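Local coordinates for SspB protein (Streptomyces clavuligerus, PDB 6JUF) that probably acts as a metal-dependent DNA nuclease in the phosphorothioation-sensing Ssp system that defends the bacterium against phage, at residues Ser130-Arg142 with Asn259-Arg271. Numbering follows the deposited sequence.
Sequences SWYVAFHLAPFSR and NEPGAPGRAFRIR
Arg266 and Arg269, from the short helix 264-268 and the residue just after it, bind backbone carbonyls and a hydroxyl of the last turn of helix 129-137 and the loop that follows it, within the DUF4007 region. The axes of segments 130-137 and 264-268 approach to 8.5 Å, their N-to-C directions 113° apart. Arg266, its chain bent at chi2 (-110°), sends NH1 to Ala138 O at 3.0 Å; the carbonyl receives it in its plane, on a lone pair. His136 O lies over the centre of one guanidinium face. Arg269 NH1 donates to Ser141 OG (3.0 Å) in a bent bond. NE of Arg269 donates to Arg266 O at 2.8 Å, nearly in the guanidinium plane, which, with the bond to Ser141 OG, would restrict the group's rotation. A water accepting from Arg269 NH2 donates to Ala134 O and Phe140 O, tying the helix to the loop that follows it.

Next to Arg266, His136 has CG anti to the carbonyl carbon (chi1 -68°), which lays its ring flat against the type II turn 260-263: Gly262 CA stands 3.4 Å from the imidazole centroid, close to the normal, a CH-pi contact. His136 CE1 also meets Ala267 CB at 3.7 Å. Leu118 of helix 107-118 packs on His136 as well. A second water joins His136 NE2, at 2.8 Å, to Gly262 O.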
ATOM      1  N   SER B 130       0.361 -21.674  -9.429  1.00  8.71           N
ATOM      2  CA  SER B 130       1.376 -21.803  -8.352  1.00  7.36           C
ATOM      3  C   SER B 130       0.820 -21.361  -7.021  1.00  8.45           C
ATOM      4  O   SER B 130       1.070 -21.995  -5.972  1.00  8.73           O
ATOM      5  CB  SER B 130       2.692 -21.095  -8.678  1.00  7.29           C
ATOM      6  OG  SER B 130       3.359 -21.805  -9.704  1.00  8.87           O
ATOM      7  N   TRP B 131       0.067 -20.266  -7.064  1.00  7.29           N
ATOM      8  CA  TRP B 131      -0.636 -19.806  -5.836  1.00  7.48           C
ATOM      9  C   TRP B 131      -1.662 -20.798  -5.360  1.00  9.95           C
ATOM     10  O   TRP B 131      -1.783 -21.055  -4.144  1.00  8.24           O
ATOM     11  CB  TRP B 131      -1.372 -18.488  -6.129  1.00  8.54           C
ATOM     12  CG  TRP B 131      -0.485 -17.239  -6.024  1.00  8.45           C
ATOM     13  CD1 TRP B 131      -0.594 -16.260  -5.069  1.00  7.93           C
ATOM     14  CD2 TRP B 131       0.561 -16.780  -6.955  1.00  6.96           C
ATOM     15  NE1 TRP B 131       0.294 -15.218  -5.312  1.00  7.11           N
ATOM     16  CE2 TRP B 131       1.042 -15.506  -6.437  1.00  8.39           C
ATOM     17  CE3 TRP B 131       1.128 -17.284  -8.151  1.00  6.95           C
ATOM     18  CZ2 TRP B 131       2.060 -14.783  -7.072  1.00  7.29           C
ATOM     19  CZ3 TRP B 131       2.156 -16.574  -8.764  1.00  8.49           C
ATOM     20  CH2 TRP B 131       2.637 -15.366  -8.241  1.00  6.88           C
ATOM     21  N   TYR B 132      -2.439 -21.331  -6.293  1.00  9.53           N
ATOM     22  CA  TYR B 132      -3.432 -22.373  -5.959  1.00  9.23           C
ATOM     23  C   TYR B 132      -2.759 -23.606  -5.287  1.00 10.29           C
ATOM     24  O   TYR B 132      -3.209 -24.064  -4.251  1.00  9.73           O
ATOM     25  CB  TYR B 132      -4.279 -22.780  -7.196  1.00  7.88           C
ATOM     26  CG  TYR B 132      -5.422 -23.659  -6.747  1.00  9.25           C
ATOM     27  CD1 TYR B 132      -5.266 -25.053  -6.641  1.00  9.62           C
ATOM     28  CD2 TYR B 132      -6.680 -23.104  -6.472  1.00  9.40           C
ATOM     29  CE1 TYR B 132      -6.328 -25.849  -6.224  1.00 12.30           C
ATOM     30  CE2 TYR B 132      -7.734 -23.900  -6.025  1.00 11.43           C
ATOM     31  CZ  TYR B 132      -7.539 -25.249  -5.886  1.00 13.64           C
ATOM     32  OH  TYR B 132      -8.573 -26.026  -5.470  1.00 14.39           O
ATOM     33  N   VAL B 133      -1.648 -24.104  -5.826  1.00  9.80           N
ATOM     34  CA  VAL B 133      -0.931 -25.215  -5.156  1.00  9.13           C
ATOM     35  C   VAL B 133      -0.500 -24.769  -3.754  1.00  9.15           C
ATOM     36  O   VAL B 133      -0.707 -25.481  -2.777  1.00 10.73           O
ATOM     37  CB  VAL B 133       0.328 -25.651  -5.960  1.00  7.95           C
ATOM     38  CG1 VAL B 133       1.085 -26.754  -5.156  1.00  9.04           C
ATOM     39  CG2 VAL B 133      -0.094 -26.213  -7.319  1.00 11.23           C
ATOM     40  N   ALA B 134       0.141 -23.580  -3.652  1.00  8.93           N
ATOM     41  CA  ALA B 134       0.757 -23.131  -2.382  1.00  7.53           C
ATOM     42  C   ALA B 134      -0.296 -23.055  -1.285  1.00  8.95           C
ATOM     43  O   ALA B 134      -0.080 -23.501  -0.177  1.00 10.49           O
ATOM     44  CB  ALA B 134       1.488 -21.769  -2.518  1.00  8.31           C
ATOM     45  N   PHE B 135      -1.440 -22.461  -1.602  1.00  8.89           N
ATOM     46  CA  PHE B 135      -2.503 -22.322  -0.582  1.00  8.57           C
ATOM     47  C   PHE B 135      -3.344 -23.568  -0.407  1.00 10.04           C
ATOM     48  O   PHE B 135      -3.727 -23.860   0.772  1.00 11.03           O
ATOM     49  CB  PHE B 135      -3.390 -21.111  -0.872  1.00  9.67           C
ATOM     50  CG  PHE B 135      -2.725 -19.807  -0.512  1.00  7.82           C
ATOM     51  CD1 PHE B 135      -2.962 -19.231   0.724  1.00 10.63           C
ATOM     52  CD2 PHE B 135      -1.832 -19.182  -1.392  1.00 10.44           C
ATOM     53  CE1 PHE B 135      -2.338 -18.028   1.092  1.00 12.12           C
ATOM     54  CE2 PHE B 135      -1.224 -17.972  -1.031  1.00  8.82           C
ATOM     55  CZ  PHE B 135      -1.420 -17.424   0.215  1.00  7.90           C
ATOM     56  N   HIS B 136      -3.684 -24.277  -1.492  1.00 10.42           N
ATOM     57  CA  HIS B 136      -4.755 -25.294  -1.416  1.00 10.66           C
ATOM     58  C   HIS B 136      -4.310 -26.737  -1.560  1.00 11.79           C
ATOM     59  O   HIS B 136      -5.032 -27.630  -1.139  1.00 12.55           O
ATOM     60  CB  HIS B 136      -5.797 -24.971  -2.486  1.00 10.01           C
ATOM     61  CG  HIS B 136      -6.557 -23.697  -2.190  1.00 10.23           C
ATOM     62  ND1 HIS B 136      -7.274 -23.546  -1.068  1.00 11.69           N
ATOM     63  CD2 HIS B 136      -6.742 -22.547  -2.932  1.00 10.33           C
ATOM     64  CE1 HIS B 136      -7.861 -22.334  -1.037  1.00 12.60           C
ATOM     65  NE2 HIS B 136      -7.542 -21.702  -2.190  1.00 11.80           N
ATOM     66  N   LEU B 137      -3.146 -26.979  -2.169  1.00  9.79           N
ATOM     67  CA  LEU B 137      -2.728 -28.396  -2.483  1.00 11.81           C
ATOM     68  C   LEU B 137      -1.470 -28.882  -1.775  1.00 12.96           C
ATOM     69  O   LEU B 137      -1.299 -30.083  -1.574  1.00 14.80           O
ATOM     70  CB  LEU B 137      -2.582 -28.617  -3.995  1.00 12.50           C
ATOM     71  CG  LEU B 137      -3.876 -28.399  -4.820  1.00 13.36           C
ATOM     72  CD1 LEU B 137      -3.648 -28.585  -6.316  1.00 14.99           C
ATOM     73  CD2 LEU B 137      -4.955 -29.354  -4.421  1.00 15.37           C
ATOM     74  N   ALA B 138      -0.635 -27.965  -1.325  1.00 10.11           N
ATOM     75  CA  ALA B 138       0.623 -28.367  -0.669  1.00 11.32           C
ATOM     76  C   ALA B 138       0.341 -29.078   0.635  1.00 11.38           C
ATOM     77  O   ALA B 138      -0.580 -28.673   1.361  1.00 11.89           O
ATOM     78  CB  ALA B 138       1.545 -27.153  -0.405  1.00 14.39           C
ATOM     79  N   PRO B 139       1.102 -30.130   0.946  1.00 12.58           N
ATOM     80  CA  PRO B 139       0.763 -30.905   2.176  1.00 12.94           C
ATOM     81  C   PRO B 139       1.376 -30.232   3.437  1.00 11.46           C
ATOM     82  O   PRO B 139       1.136 -30.656   4.540  1.00 11.29           O
ATOM     83  CB  PRO B 139       1.431 -32.252   1.925  1.00 15.04           C
ATOM     84  CG  PRO B 139       2.603 -31.907   1.064  1.00 14.08           C
ATOM     85  CD  PRO B 139       2.151 -30.761   0.162  1.00 12.33           C
ATOM     86  N   PHE B 140       2.197 -29.195   3.257  1.00 13.39           N
ATOM     87  CA  PHE B 140       2.922 -28.522   4.343  1.00 12.00           C
ATOM     88  C   PHE B 140       2.623 -27.019   4.344  1.00 14.89           C
ATOM     89  O   PHE B 140       2.225 -26.455   3.319  1.00 17.00           O
ATOM     90  CB  PHE B 140       4.473 -28.803   4.296  1.00 16.46           C
ATOM     91  CG  PHE B 140       5.081 -28.651   2.914  1.00 16.98           C
ATOM     92  CD1 PHE B 140       5.522 -29.757   2.208  1.00 20.48           C
ATOM     93  CD2 PHE B 140       5.147 -27.381   2.295  1.00 18.93           C
ATOM     94  CE1 PHE B 140       6.038 -29.621   0.926  1.00 22.27           C
ATOM     95  CE2 PHE B 140       5.677 -27.241   1.003  1.00 18.91           C
ATOM     96  CZ  PHE B 140       6.117 -28.381   0.332  1.00 17.01           C
ATOM     97  N   SER B 141       2.802 -26.391   5.496  1.00 12.74           N
ATOM     98  CA  SER B 141       2.675 -24.922   5.652  1.00 12.66           C
ATOM     99  C   SER B 141       3.992 -24.250   5.884  1.00 12.89           C
ATOM    100  O   SER B 141       4.080 -23.002   5.750  1.00 15.00           O
ATOM    101  CB  SER B 141       1.718 -24.556   6.806  1.00 13.76           C
ATOM    102  OG  SER B 141       0.371 -24.733   6.366  1.00 20.75           O
ATOM    103  N   ARG B 142       5.018 -25.014   6.254  1.00 12.74           N
ATOM    104  CA  ARG B 142       6.372 -24.487   6.418  1.00 13.99           C
ATOM    105  C   ARG B 142       7.286 -25.129   5.373  1.00 14.19           C
ATOM    106  O   ARG B 142       7.237 -26.321   5.135  1.00 17.68           O
ATOM    107  CB  ARG B 142       6.866 -24.724   7.856  1.00 14.14           C
ATOM    108  CG  ARG B 142       8.290 -24.264   8.039  1.00 20.08           C
ATOM    109  CD  ARG B 142       8.955 -24.981   9.171  1.00 29.63           C
ATOM    110  NE  ARG B 142       9.188 -24.062  10.259  1.00 37.00           N
ATOM    111  CZ  ARG B 142      10.290 -24.078  11.010  1.00 50.18           C
ATOM    112  NH1 ARG B 142      11.280 -24.964  10.765  1.00 46.06           N
ATOM    113  NH2 ARG B 142      10.420 -23.188  11.988  1.00 53.82           N
ATOM    114  N   ASN B 259     -11.731 -26.909   5.470  1.00 12.92           N
ATOM    115  CA  ASN B 259     -10.656 -27.838   5.082  1.00 15.57           C
ATOM    116  C   ASN B 259     -10.492 -28.173   3.592  1.00 13.51           C
ATOM    117  O   ASN B 259      -9.427 -28.697   3.188  1.00 14.29           O
ATOM    118  CB  ASN B 259     -10.835 -29.144   5.844  1.00 15.28           C
ATOM    119  CG  ASN B 259     -10.791 -28.929   7.339  1.00 22.21           C
ATOM    120  OD1 ASN B 259      -9.871 -28.351   7.848  1.00 28.21           O
ATOM    121  ND2 ASN B 259     -11.815 -29.353   8.032  1.00 32.71           N
ATOM    122  N   GLU B 260     -11.552 -27.994   2.803  1.00 16.03           N
ATOM    123  CA  GLU B 260     -11.552 -28.428   1.421  1.00 15.38           C
ATOM    124  C   GLU B 260     -10.595 -27.543   0.623  1.00 15.04           C
ATOM    125  O   GLU B 260     -10.634 -26.322   0.758  1.00 14.22           O
ATOM    126  CB  GLU B 260     -12.946 -28.340   0.815  1.00 14.43           C
ATOM    127  CG  GLU B 260     -13.148 -29.056  -0.507  1.00 15.90           C
ATOM    128  CD  GLU B 260     -14.614 -29.302  -0.755  1.00 19.78           C
ATOM    129  OE1 GLU B 260     -15.137 -30.316  -0.248  1.00 22.89           O
ATOM    130  OE2 GLU B 260     -15.234 -28.475  -1.433  1.00 17.89           O
ATOM    131  N   PRO B 261      -9.740 -28.121  -0.184  1.00 12.45           N
ATOM    132  CA  PRO B 261      -8.933 -27.303  -1.090  1.00 13.67           C
ATOM    133  C   PRO B 261      -9.828 -26.408  -1.935  1.00 13.54           C
ATOM    134  O   PRO B 261     -10.806 -26.832  -2.543  1.00 14.15           O
ATOM    135  CB  PRO B 261      -8.162 -28.355  -1.931  1.00 14.94           C
ATOM    136  CG  PRO B 261      -7.984 -29.463  -0.928  1.00 15.96           C
ATOM    137  CD  PRO B 261      -9.303 -29.529  -0.158  1.00 16.73           C
ATOM    138  N   GLY B 262      -9.488 -25.125  -1.963  1.00 11.86           N
ATOM    139  CA  GLY B 262     -10.237 -24.096  -2.711  1.00 13.44           C
ATOM    140  C   GLY B 262     -11.102 -23.212  -1.820  1.00 11.88           C
ATOM    141  O   GLY B 262     -11.523 -22.107  -2.226  1.00 11.39           O
ATOM    142  N   ALA B 263     -11.410 -23.696  -0.616  1.00 11.91           N
ATOM    143  CA  ALA B 263     -12.428 -23.050   0.211  1.00 10.50           C
ATOM    144  C   ALA B 263     -11.772 -21.986   1.121  1.00 11.12           C
ATOM    145  O   ALA B 263     -10.533 -21.867   1.145  1.00  9.30           O
ATOM    146  CB  ALA B 263     -13.223 -24.123   0.989  1.00 12.86           C
ATOM    147  N   PRO B 264     -12.546 -21.206   1.863  1.00  9.21           N
ATOM    148  CA  PRO B 264     -11.996 -20.087   2.602  1.00  8.97           C
ATOM    149  C   PRO B 264     -11.025 -20.449   3.727  1.00  9.68           C
ATOM    150  O   PRO B 264     -10.118 -19.653   4.033  1.00  9.07           O
ATOM    151  CB  PRO B 264     -13.247 -19.400   3.200  1.00 10.45           C
ATOM    152  CG  PRO B 264     -14.301 -19.728   2.200  1.00 10.87           C
ATOM    153  CD  PRO B 264     -14.016 -21.148   1.776  1.00 11.49           C
ATOM    154  N   GLY B 265     -11.175 -21.634   4.345  1.00 10.09           N
ATOM    155  CA  GLY B 265     -10.259 -21.994   5.376  1.00 11.05           C
ATOM    156  C   GLY B 265      -8.818 -22.037   4.881  1.00 10.66           C
ATOM    157  O   GLY B 265      -7.907 -21.477   5.505  1.00  9.39           O
ATOM    158  N   ARG B 266      -8.572 -22.709   3.788  1.00 10.58           N
ATOM    159  CA  ARG B 266      -7.221 -22.774   3.214  1.00 10.86           C
ATOM    160  C   ARG B 266      -6.833 -21.468   2.510  1.00 10.21           C
ATOM    161  O   ARG B 266      -5.637 -21.168   2.436  1.00 10.65           O
ATOM    162  CB  ARG B 266      -7.086 -23.959   2.261  1.00 12.93           C
ATOM    163  CG  ARG B 266      -6.717 -25.279   2.951  1.00 15.91           C
ATOM    164  CD  ARG B 266      -5.277 -25.534   2.477  1.00 23.03           C
ATOM    165  NE  ARG B 266      -5.048 -26.925   2.559  1.00 23.20           N
ATOM    166  CZ  ARG B 266      -4.028 -27.549   2.075  1.00 15.77           C
ATOM    167  NH1 ARG B 266      -3.019 -26.877   1.452  1.00 12.58           N
ATOM    168  NH2 ARG B 266      -3.996 -28.828   2.295  1.00 20.80           N
ATOM    169  N   ALA B 267      -7.799 -20.713   2.009  1.00  9.72           N
ATOM    170  CA  ALA B 267      -7.437 -19.497   1.266  1.00  8.94           C
ATOM    171  C   ALA B 267      -7.021 -18.387   2.235  1.00 10.14           C
ATOM    172  O   ALA B 267      -6.055 -17.668   2.005  1.00  9.05           O
ATOM    173  CB  ALA B 267      -8.610 -18.979   0.385  1.00  9.58           C
ATOM    174  N   PHE B 268      -7.754 -18.282   3.315  1.00  8.96           N
ATOM    175  CA  PHE B 268      -7.500 -17.227   4.305  1.00  8.76           C
ATOM    176  C   PHE B 268      -6.670 -17.713   5.483  1.00  9.88           C
ATOM    177  O   PHE B 268      -6.326 -16.907   6.351  1.00  9.00           O
ATOM    178  CB  PHE B 268      -8.812 -16.590   4.815  1.00  7.58           C
ATOM    179  CG  PHE B 268      -9.676 -15.970   3.718  1.00  9.20           C
ATOM    180  CD1 PHE B 268      -9.082 -15.288   2.635  1.00  9.48           C
ATOM    181  CD2 PHE B 268     -11.050 -15.932   3.852  1.00  9.36           C
ATOM    182  CE1 PHE B 268      -9.871 -14.620   1.678  1.00 10.71           C
ATOM    183  CE2 PHE B 268     -11.852 -15.268   2.900  1.00  9.49           C
ATOM    184  CZ  PHE B 268     -11.256 -14.588   1.832  1.00  9.09           C
ATOM    185  N   ARG B 269      -6.427 -19.015   5.560  1.00 11.70           N
ATOM    186  CA  ARG B 269      -5.656 -19.639   6.645  1.00 13.28           C
ATOM    187  C   ARG B 269      -6.318 -19.298   7.983  1.00 10.83           C
ATOM    188  O   ARG B 269      -5.697 -18.717   8.888  1.00 10.88           O
ATOM    189  CB  ARG B 269      -4.137 -19.317   6.532  1.00 13.45           C
ATOM    190  CG  ARG B 269      -3.471 -19.976   5.302  1.00 13.37           C
ATOM    191  CD  ARG B 269      -3.925 -21.432   5.128  1.00 13.99           C
ATOM    192  NE  ARG B 269      -3.401 -22.107   3.916  1.00 16.47           N
ATOM    193  CZ  ARG B 269      -2.268 -22.787   3.894  1.00 14.59           C
ATOM    194  NH1 ARG B 269      -1.530 -22.847   5.013  1.00 16.88           N
ATOM    195  NH2 ARG B 269      -1.859 -23.368   2.765  1.00 15.10           N
ATOM    196  N   ILE B 270      -7.615 -19.570   8.058  1.00 11.90           N
ATOM    197  CA  ILE B 270      -8.404 -19.401   9.299  1.00 12.55           C
ATOM    198  C   ILE B 270      -9.005 -20.728   9.722  1.00 11.81           C
ATOM    199  O   ILE B 270      -9.206 -21.611   8.898  1.00 15.80           O
ATOM    200  CB  ILE B 270      -9.492 -18.314   9.139  1.00 12.79           C
ATOM    201  CG1 ILE B 270     -10.435 -18.675   7.956  1.00 13.71           C
ATOM    202  CG2 ILE B 270      -8.773 -16.947   8.990  1.00 14.63           C
ATOM    203  CD1 ILE B 270     -11.609 -17.705   7.795  1.00 16.75           C
ATOM    204  N   ARG B 271      -9.236 -20.860  11.033  1.00 14.93           N
ATOM    205  CA  ARG B 271      -9.779 -22.075  11.629  1.00 16.51           C
ATOM    206  C   ARG B 271     -11.291 -22.210  11.447  1.00 14.77           C
ATOM    207  O   ARG B 271     -11.971 -21.212  11.257  1.00 13.38           O
ATOM    208  CB  ARG B 271      -9.441 -22.077  13.119  1.00 18.50           C
ATOM    209  CG  ARG B 271      -7.947 -22.153  13.348  1.00 25.60           C
ATOM    210  CD  ARG B 271      -7.595 -22.553  14.768  1.00 34.70           C
ATOM    211  NE  ARG B 271      -6.304 -21.980  15.180  1.00 49.07           N
ATOM    212  CZ  ARG B 271      -5.111 -22.277  14.656  1.00 46.15           C
ATOM    213  NH1 ARG B 271      -4.985 -23.156  13.661  1.00 46.52           N
ATOM    214  NH2 ARG B 271      -4.024 -21.681  15.127  1.00 47.92           N
TER
HETATM  215  O   HOH W   1       0.572 -24.534   2.320  1.00 20.24           O
HETATM  216  O   HOH W   2      -9.633 -20.082  -2.974  1.00 12.41           O